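Local coordinates for extracellular solute-binding protein family 5 (Brucella melitensis, PDB 4ONY) that probably serves as the periplasmic substrate-binding component of an ABC transporter, most likely one that takes up peptides or peptide-like solutes, at residues 69-73 / 226-230; 360-366 / 544-549. All coordinates share one frame; numbering follows the deposited sequence.

Contact 1: 69-73 / 226-230; sequences TARGL and RIVYK. With P4G (1-ethoxy-2-(2-ethoxyethoxy)ethane), chain D.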
ATOM      1  N   THR A  69     -14.327  -6.705  11.641  1.00 17.65           N
ATOM      2  CA  THR A  69     -13.860  -5.970  12.802  1.00 18.08           C
ATOM      3  C   THR A  69     -13.941  -4.459  12.571  1.00 17.09           C
ATOM      4  O   THR A  69     -13.652  -3.988  11.492  1.00 16.78           O
ATOM      5  CB  THR A  69     -12.430  -6.399  13.153  1.00 18.12           C
ATOM      6  OG1 THR A  69     -12.451  -7.786  13.563  1.00 20.34           O
ATOM      7  CG2 THR A  69     -11.892  -5.580  14.253  1.00 17.87           C
ATOM      8  N   ALA A  70     -14.357  -3.714  13.582  1.00 16.57           N
ATOM      9  CA  ALA A  70     -14.523  -2.295  13.447  1.00 16.94           C
ATOM     10  C   ALA A  70     -13.225  -1.611  13.055  1.00 16.89           C
ATOM     11  O   ALA A  70     -12.161  -2.031  13.475  1.00 16.43           O
ATOM     12  CB  ALA A  70     -14.997  -1.676  14.737  1.00 17.31           C
ATOM     13  N   ARG A  71     -13.356  -0.567  12.257  1.00 16.50           N
ATOM     14  CA  ARG A  71     -12.258   0.287  11.882  1.00 17.95           C
ATOM     15  C   ARG A  71     -11.849   1.135  13.082  1.00 16.58           C
ATOM     16  O   ARG A  71     -12.667   1.454  13.945  1.00 15.91           O
ATOM     17  CB  ARG A  71     -12.687   1.245  10.738  1.00 19.94           C
ATOM     18  CG  ARG A  71     -13.046   0.571   9.416  1.00 23.98           C
ATOM     19  CD  ARG A  71     -11.829   0.079   8.661  1.00 26.04           C
ATOM     20  NE  ARG A  71     -10.962   1.235   8.398  1.00 31.28           N
ATOM     21  CZ  ARG A  71     -11.087   2.086   7.378  1.00 33.53           C
ATOM     22  NH1 ARG A  71     -12.001   1.886   6.425  1.00 32.80           N
ATOM     23  NH2 ARG A  71     -10.250   3.127   7.285  1.00 35.95           N
ATOM     24  N   GLY A  72     -10.593   1.534  13.087  1.00 16.03           N
ATOM     25  CA  GLY A  72     -10.087   2.557  13.996  1.00 16.42           C
ATOM     26  C   GLY A  72      -9.340   1.992  15.213  1.00 16.80           C
ATOM     27  O   GLY A  72      -8.687   2.752  15.929  1.00 18.37           O
ATOM     28  N   LEU A  73      -9.393   0.695  15.443  1.00 15.31           N
ATOM     29  CA  LEU A  73      -8.825   0.133  16.653  1.00 16.04           C
ATOM     30  C   LEU A  73      -7.310   0.011  16.561  1.00 16.04           C
ATOM     31  O   LEU A  73      -6.591   0.366  17.504  1.00 16.59           O
ATOM     32  CB  LEU A  73      -9.456  -1.227  16.975  1.00 15.85           C
ATOM     33  CG  LEU A  73     -10.950  -1.192  17.240  1.00 16.34           C
ATOM     34  CD1 LEU A  73     -11.530  -2.601  17.147  1.00 17.13           C
ATOM     35  CD2 LEU A  73     -11.228  -0.623  18.628  1.00 16.95           C
ATOM     36  N   ARG A 226     -22.327   1.888  13.124  1.00 18.44           N
ATOM     37  CA  ARG A 226     -21.543   2.989  13.655  1.00 18.94           C
ATOM     38  C   ARG A 226     -20.738   2.597  14.872  1.00 17.74           C
ATOM     39  O   ARG A 226     -21.234   1.878  15.751  1.00 17.51           O
ATOM     40  CB  ARG A 226     -22.496   4.134  14.072  1.00 21.04           C
ATOM     41  CG  ARG A 226     -21.794   5.385  14.607  1.00 22.70           C
ATOM     42  CD  ARG A 226     -22.799   6.371  15.197  1.00 24.18           C
ATOM     43  NE  ARG A 226     -23.647   6.969  14.176  1.00 25.23           N
ATOM     44  CZ  ARG A 226     -24.966   6.774  14.049  1.00 27.95           C
ATOM     45  NH1 ARG A 226     -25.640   5.971  14.865  1.00 28.26           N
ATOM     46  NH2 ARG A 226     -25.624   7.421  13.086  1.00 28.70           N
ATOM     47  N   ILE A 227     -19.491   3.045  14.899  1.00 16.32           N
ATOM     48  CA  ILE A 227     -18.652   3.020  16.107  1.00 15.99           C
ATOM     49  C   ILE A 227     -18.242   4.477  16.458  1.00 15.56           C
ATOM     50  O   ILE A 227     -17.887   5.230  15.603  1.00 15.09           O
ATOM     51  CB  ILE A 227     -17.426   2.086  15.973  1.00 15.68           C
ATOM     52  CG1 ILE A 227     -16.638   2.056  17.269  1.00 16.42           C
ATOM     53  CG2 ILE A 227     -16.455   2.507  14.851  1.00 15.29           C
ATOM     54  CD1 ILE A 227     -15.663   0.891  17.374  1.00 16.28           C
ATOM     55  N   VAL A 228     -18.415   4.880  17.707  1.00 16.10           N
ATOM     56  CA  VAL A 228     -18.113   6.239  18.153  1.00 16.43           C
ATOM     57  C   VAL A 228     -16.901   6.149  19.105  1.00 16.60           C
ATOM     58  O   VAL A 228     -16.921   5.414  20.087  1.00 16.71           O
ATOM     59  CB  VAL A 228     -19.301   6.891  18.883  1.00 17.12           C
ATOM     60  CG1 VAL A 228     -19.000   8.305  19.346  1.00 17.29           C
ATOM     61  CG2 VAL A 228     -20.554   6.933  18.017  1.00 17.71           C
ATOM     62  N   TYR A 229     -15.866   6.902  18.773  1.00 16.24           N
ATOM     63  CA  TYR A 229     -14.715   7.068  19.601  1.00 16.33           C
ATOM     64  C   TYR A 229     -14.765   8.440  20.312  1.00 17.10           C
ATOM     65  O   TYR A 229     -15.051   9.453  19.690  1.00 16.43           O
ATOM     66  CB  TYR A 229     -13.465   7.021  18.742  1.00 15.68           C
ATOM     67  CG  TYR A 229     -13.201   5.679  18.134  1.00 15.32           C
ATOM     68  CD1 TYR A 229     -12.523   4.713  18.859  1.00 15.43           C
ATOM     69  CD2 TYR A 229     -13.607   5.368  16.844  1.00 14.85           C
ATOM     70  CE1 TYR A 229     -12.255   3.477  18.349  1.00 14.99           C
ATOM     71  CE2 TYR A 229     -13.340   4.111  16.306  1.00 15.11           C
ATOM     72  CZ  TYR A 229     -12.660   3.170  17.076  1.00 15.30           C
ATOM     73  OH  TYR A 229     -12.348   1.915  16.602  1.00 16.01           O
ATOM     74  N   LYS A 230     -14.448   8.447  21.592  1.00 18.03           N
ATOM     75  CA  LYS A 230     -14.285   9.662  22.358  1.00 19.71           C
ATOM     76  C   LYS A 230     -12.832   9.785  22.858  1.00 18.55           C
ATOM     77  O   LYS A 230     -12.269   8.811  23.354  1.00 18.50           O
ATOM     78  CB  LYS A 230     -15.273   9.697  23.519  1.00 22.38           C
ATOM     79  CG  LYS A 230     -16.574  10.313  23.063  1.00 27.22           C
ATOM     80  CD  LYS A 230     -17.669  10.316  24.132  1.00 30.13           C
ATOM     81  CE  LYS A 230     -19.014  10.302  23.423  1.00 33.63           C
ATOM     82  NZ  LYS A 230     -20.115  10.568  24.389  1.00 37.42           N
TER
HETATM   83  C8  P4G D 602     -28.985   6.620  14.469  1.00 45.81           C
HETATM   84  C7  P4G D 602     -28.744   5.113  14.368  1.00 47.20           C
HETATM   85  O4  P4G D 602     -28.683   4.510  13.037  1.00 49.67           O
HETATM   86  C6  P4G D 602     -28.142   5.201  11.890  1.00 49.14           C
HETATM   87  C5  P4G D 602     -26.915   4.477  11.308  1.00 48.45           C
HETATM   88  O3  P4G D 602     -26.377   5.233  10.206  1.00 44.96           O
HETATM   89  C4  P4G D 602     -25.530   4.509   9.344  1.00 39.51           C
HETATM   90  C3  P4G D 602     -25.804   4.988   7.931  1.00 39.91           C
HETATM   91  O2  P4G D 602     -26.696   4.106   7.246  1.00 42.13           O
HETATM   92  C2  P4G D 602     -27.274   4.687   6.059  1.00 40.72           C
HETATM   93  C1  P4G D 602     -28.705   5.180   6.179  1.00 39.20           C

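Contact 2: 360-366 / 544-549; sequences QLSSVGR and VRALDR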
ATOM      1  N   GLN A 360      10.594   8.148  -5.634  1.00 15.91           N
ATOM      2  CA  GLN A 360      12.026   8.090  -5.865  1.00 16.78           C
ATOM      3  C   GLN A 360      12.526   6.699  -6.296  1.00 15.71           C
ATOM      4  O   GLN A 360      13.619   6.612  -6.834  1.00 15.63           O
ATOM      5  CB  GLN A 360      12.806   8.511  -4.609  1.00 18.14           C
ATOM      6  CG  GLN A 360      12.815  10.010  -4.373  1.00 20.71           C
ATOM      7  CD  GLN A 360      13.603  10.791  -5.436  1.00 23.51           C
ATOM      8  OE1 GLN A 360      14.757  10.456  -5.760  1.00 27.94           O
ATOM      9  NE2 GLN A 360      12.987  11.805  -5.995  1.00 22.48           N
ATOM     10  N   LEU A 361      11.762   5.635  -6.020  1.00 14.41           N
ATOM     11  CA  LEU A 361      12.148   4.281  -6.412  1.00 13.68           C
ATOM     12  C   LEU A 361      11.907   3.965  -7.885  1.00 12.57           C
ATOM     13  O   LEU A 361      12.330   2.938  -8.366  1.00 12.01           O
ATOM     14  CB  LEU A 361      11.445   3.259  -5.522  1.00 13.64           C
ATOM     15  CG  LEU A 361      11.739   3.381  -4.001  1.00 14.11           C
ATOM     16  CD1 LEU A 361      10.999   2.312  -3.192  1.00 14.18           C
ATOM     17  CD2 LEU A 361      13.212   3.268  -3.691  1.00 14.29           C
ATOM     18  N   SER A 362      11.191   4.818  -8.606  1.00 12.50           N
ATOM     19  CA  SER A 362      10.993   4.637 -10.034  1.00 12.04           C
ATOM     20  C   SER A 362      12.284   4.846 -10.796  1.00 11.99           C
ATOM     21  O   SER A 362      12.990   5.851 -10.571  1.00 12.41           O
ATOM     22  CB  SER A 362       9.976   5.668 -10.565  1.00 12.47           C
ATOM     23  OG  SER A 362       9.889   5.607 -11.979  1.00 11.92           O
ATOM     24  N   SER A 363      12.566   3.953 -11.751  1.00 11.62           N
ATOM     25  CA  SER A 363      13.731   4.087 -12.620  1.00 11.39           C
ATOM     26  C   SER A 363      13.508   4.969 -13.837  1.00 11.89           C
ATOM     27  O   SER A 363      14.482   5.314 -14.570  1.00 12.04           O
ATOM     28  CB  SER A 363      14.157   2.720 -13.133  1.00 11.31           C
ATOM     29  OG  SER A 363      13.154   2.166 -13.989  1.00 11.21           O
ATOM     30  N   VAL A 364      12.248   5.310 -14.101  1.00 11.98           N
ATOM     31  CA  VAL A 364      11.884   5.960 -15.375  1.00 12.01           C
ATOM     32  C   VAL A 364      12.446   7.389 -15.470  1.00 12.13           C
ATOM     33  O   VAL A 364      12.347   8.164 -14.542  1.00 11.07           O
ATOM     34  CB  VAL A 364      10.353   5.932 -15.539  1.00 12.22           C
ATOM     35  CG1 VAL A 364       9.906   6.699 -16.780  1.00 12.52           C
ATOM     36  CG2 VAL A 364       9.899   4.486 -15.614  1.00 12.07           C
ATOM     37  N   GLY A 365      13.086   7.708 -16.607  1.00 12.59           N
ATOM     38  CA  GLY A 365      13.651   9.033 -16.830  1.00 13.09           C
ATOM     39  C   GLY A 365      14.937   9.273 -16.038  1.00 13.78           C
ATOM     40  O   GLY A 365      15.392  10.402 -15.883  1.00 14.16           O
ATOM     41  N   ARG A 366      15.505   8.210 -15.497  1.00 14.08           N
ATOM     42  CA  ARG A 366      16.796   8.281 -14.773  1.00 14.46           C
ATOM     43  C   ARG A 366      17.797   7.330 -15.419  1.00 14.62           C
ATOM     44  O   ARG A 366      17.539   6.111 -15.501  1.00 14.50           O
ATOM     45  CB  ARG A 366      16.578   7.864 -13.331  1.00 15.07           C
ATOM     46  CG  ARG A 366      15.527   8.685 -12.613  1.00 15.52           C
ATOM     47  CD  ARG A 366      15.363   8.227 -11.201  1.00 16.02           C
ATOM     48  NE  ARG A 366      14.339   9.031 -10.564  1.00 17.08           N
ATOM     49  CZ  ARG A 366      14.554  10.210 -10.014  1.00 18.92           C
ATOM     50  NH1 ARG A 366      15.805  10.704  -9.911  1.00 20.94           N
ATOM     51  NH2 ARG A 366      13.540  10.875  -9.503  1.00 19.44           N
ATOM     52  N   VAL A 544      16.378  -1.080  -5.932  1.00 12.21           N
ATOM     53  CA  VAL A 544      14.982  -1.113  -6.330  1.00 11.96           C
ATOM     54  C   VAL A 544      14.806  -0.589  -7.755  1.00 11.60           C
ATOM     55  O   VAL A 544      14.037  -1.143  -8.545  1.00 10.82           O
ATOM     56  CB  VAL A 544      14.071  -0.345  -5.368  1.00 12.02           C
ATOM     57  CG1 VAL A 544      12.628  -0.401  -5.851  1.00 12.10           C
ATOM     58  CG2 VAL A 544      14.112  -0.962  -3.950  1.00 12.21           C
ATOM     59  N   ARG A 545      15.484   0.499  -8.062  1.00 11.63           N
ATOM     60  CA  ARG A 545      15.436   1.005  -9.432  1.00 11.72           C
ATOM     61  C   ARG A 545      15.904  -0.086 -10.434  1.00 11.56           C
ATOM     62  O   ARG A 545      15.317  -0.236 -11.517  1.00 11.26           O
ATOM     63  CB  ARG A 545      16.271   2.264  -9.561  1.00 11.99           C
ATOM     64  CG  ARG A 545      15.615   3.478  -8.889  1.00 12.33           C
ATOM     65  CD  ARG A 545      16.470   4.727  -9.115  1.00 12.78           C
ATOM     66  NE  ARG A 545      15.903   5.894  -8.459  1.00 12.49           N
ATOM     67  CZ  ARG A 545      16.587   6.974  -8.143  1.00 13.10           C
ATOM     68  NH1 ARG A 545      17.843   7.135  -8.502  1.00 13.03           N
ATOM     69  NH2 ARG A 545      15.972   7.951  -7.526  1.00 13.60           N
ATOM     70  N   ALA A 546      16.942  -0.832 -10.066  1.00 11.40           N
ATOM     71  CA  ALA A 546      17.448  -1.870 -10.944  1.00 11.85           C
ATOM     72  C   ALA A 546      16.392  -2.956 -11.134  1.00 11.64           C
ATOM     73  O   ALA A 546      16.187  -3.405 -12.261  1.00 11.63           O
ATOM     74  CB  ALA A 546      18.747  -2.459 -10.392  1.00 12.42           C
ATOM     75  N   LEU A 547      15.674  -3.322 -10.054  1.00 11.40           N
ATOM     76  CA  LEU A 547      14.554  -4.264 -10.156  1.00 11.43           C
ATOM     77  C   LEU A 547      13.516  -3.706 -11.126  1.00 11.34           C
ATOM     78  O   LEU A 547      13.081  -4.396 -12.045  1.00 11.19           O
ATOM     79  CB  LEU A 547      13.918  -4.580  -8.789  1.00 11.57           C
ATOM     80  CG  LEU A 547      12.709  -5.549  -8.795  1.00 11.87           C
ATOM     81  CD1 LEU A 547      13.025  -6.888  -9.450  1.00 11.98           C
ATOM     82  CD2 LEU A 547      12.215  -5.831  -7.391  1.00 12.30           C
ATOM     83  N   ASP A 548      13.158  -2.434 -10.943  1.00 11.43           N
ATOM     84  CA  ASP A 548      12.195  -1.775 -11.816  1.00 11.09           C
ATOM     85  C   ASP A 548      12.610  -1.906 -13.286  1.00 10.84           C
ATOM     86  O   ASP A 548      11.791  -2.258 -14.156  1.00 10.77           O
ATOM     87  CB  ASP A 548      12.025  -0.299 -11.397  1.00 11.35           C
ATOM     88  CG  ASP A 548      10.837   0.373 -12.048  1.00 11.14           C
ATOM     89  OD1 ASP A 548       9.770  -0.239 -12.090  1.00 11.38           O
ATOM     90  OD2 ASP A 548      10.939   1.559 -12.421  1.00 12.06           O
ATOM     91  N   ARG A 549      13.886  -1.678 -13.554  1.00 10.93           N
ATOM     92  CA  ARG A 549      14.409  -1.683 -14.932  1.00 10.98           C
ATOM     93  C   ARG A 549      14.264  -3.065 -15.560  1.00 10.85           C
ATOM     94  O   ARG A 549      13.875  -3.194 -16.716  1.00 10.02           O
ATOM     95  CB  ARG A 549      15.861  -1.249 -15.008  1.00 11.26           C
ATOM     96  CG  ARG A 549      16.110   0.206 -14.640  1.00 11.36           C
ATOM     97  CD  ARG A 549      17.563   0.626 -14.847  1.00 11.91           C
ATOM     98  NE  ARG A 549      17.864   1.793 -14.025  1.00 12.17           N
ATOM     99  CZ  ARG A 549      17.571   3.055 -14.347  1.00 12.01           C
ATOM    100  NH1 ARG A 549      17.025   3.389 -15.525  1.00 11.43           N
ATOM    101  NH2 ARG A 549      17.797   3.986 -13.443  1.00 11.85           N
TER
HETATM  102  O   HOH W   1      16.970  10.830  -6.932  1.00 23.10           O

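Contact 1: 69-73 / 226-230
Strand 226-231, an inner strand of a four-stranded mixed sheet in this family 5 solute-binding protein, turns Ile227 and Tyr229 toward the loop 69-73, which lies over one face of the sheet. The two residues alternate along the strand with Arg226 and Val228, so the loop meets one side only. Tyr229 makes the polar link: its OH donates to Arg71 O at 2.7 Å, and this carbonyl oxygen sits at the edge of the ring, in its plane. The donor is tilted 23° from the carbonyl plane. Leu73 crosses the tyrosine at about a right angle, its CD2 at the ring edge, 3.4 Å from Tyr229 OH. Gly72 C comes within 3.3 Å of Tyr229 OH; the lack of a side chain lets the backbone approach the hydroxyl this closely, and the positive phi here also suits glycine. Ile227 has CG1 anti to the backbone N (chi1 -177°), which carries CD1 out to Ala70 CB at 3.7 Å, where the methyl of Ala70 gives a small apolar contact. On the other side of the strand Arg226 NH1 comes within 3.3 Å of C7 of the bound ether P4G, an atom at the guanidinium edge. That guanidinium also forms a salt bridge with Glu255 and a hydrogen bond with Gln222, while Arg71 sends its own charge away from the strand to Asp76 and Glu78. A buried tyrosine hydroxyl and a loop carbonyl thus satisfy each other within an otherwise mostly apolar contact.

Contact 2: 360-366 / 544-549
Arg366 and Arg545 lay their guanidinium groups nearly parallel, planes 9° apart and centres 4.2 Å apart, in an offset stack that also sets Arg366 CD over the centre of the Arg545 group. Two probably positive groups thus lie face to face, while Arg545, its chain extended from CG to NE, turns its edge to the loop: NE and NH2 both donate to Gln360 O, at 2.9 and 2.8 Å. Gln360 runs alongside. Arginine suits the job, since its flat guanidinium offers an edge for bonding and a face for stacking. The loop 360-366, whose Ser363-Arg366 type II turn has Gly365 at positive phi, thereby packs along helix 537-553. Ser363 holds OG between its backbone N and carbonyl carbon (chi1 66°), a rotamer that sets it on the carboxylate oxygen its own N reaches: Asp548 OD2 accepts from Ser363 N, 3.0 Å away on the anti side, and from Ser363 OG, 2.8 Å away above the carboxylate plane. Ser354 also bonds to that oxygen. One turn after Arg545, Arg549 grips Arg366 O end-on with NH1 (2.8 Å) and NH2, one face of its guanidinium covered by Ser363 CB, while its NE pairs with Glu372. At the apolar end, Leu361 CB rests on Val544 CG1 at 3.9 Å.

Contacts 1 and 2 lie on opposite sides of the chain's centre, with centres 39 Å apart and nearest atoms about 24 Å apart, and they share no helix or strand. Each fixes an irregular loop to a regular element, a sheet strand in contact 1 and a helix in contact 2. Both are largely buried, but contact 2 reaches the surface through an exposed glutamine and partly exposed arginines. The smaller contact 1 is mainly apolar with a single hydrogen bond, and its arginines direct their charges to partners beyond it. Contact 2 instead spends charged side chains on backbone groups of its loop.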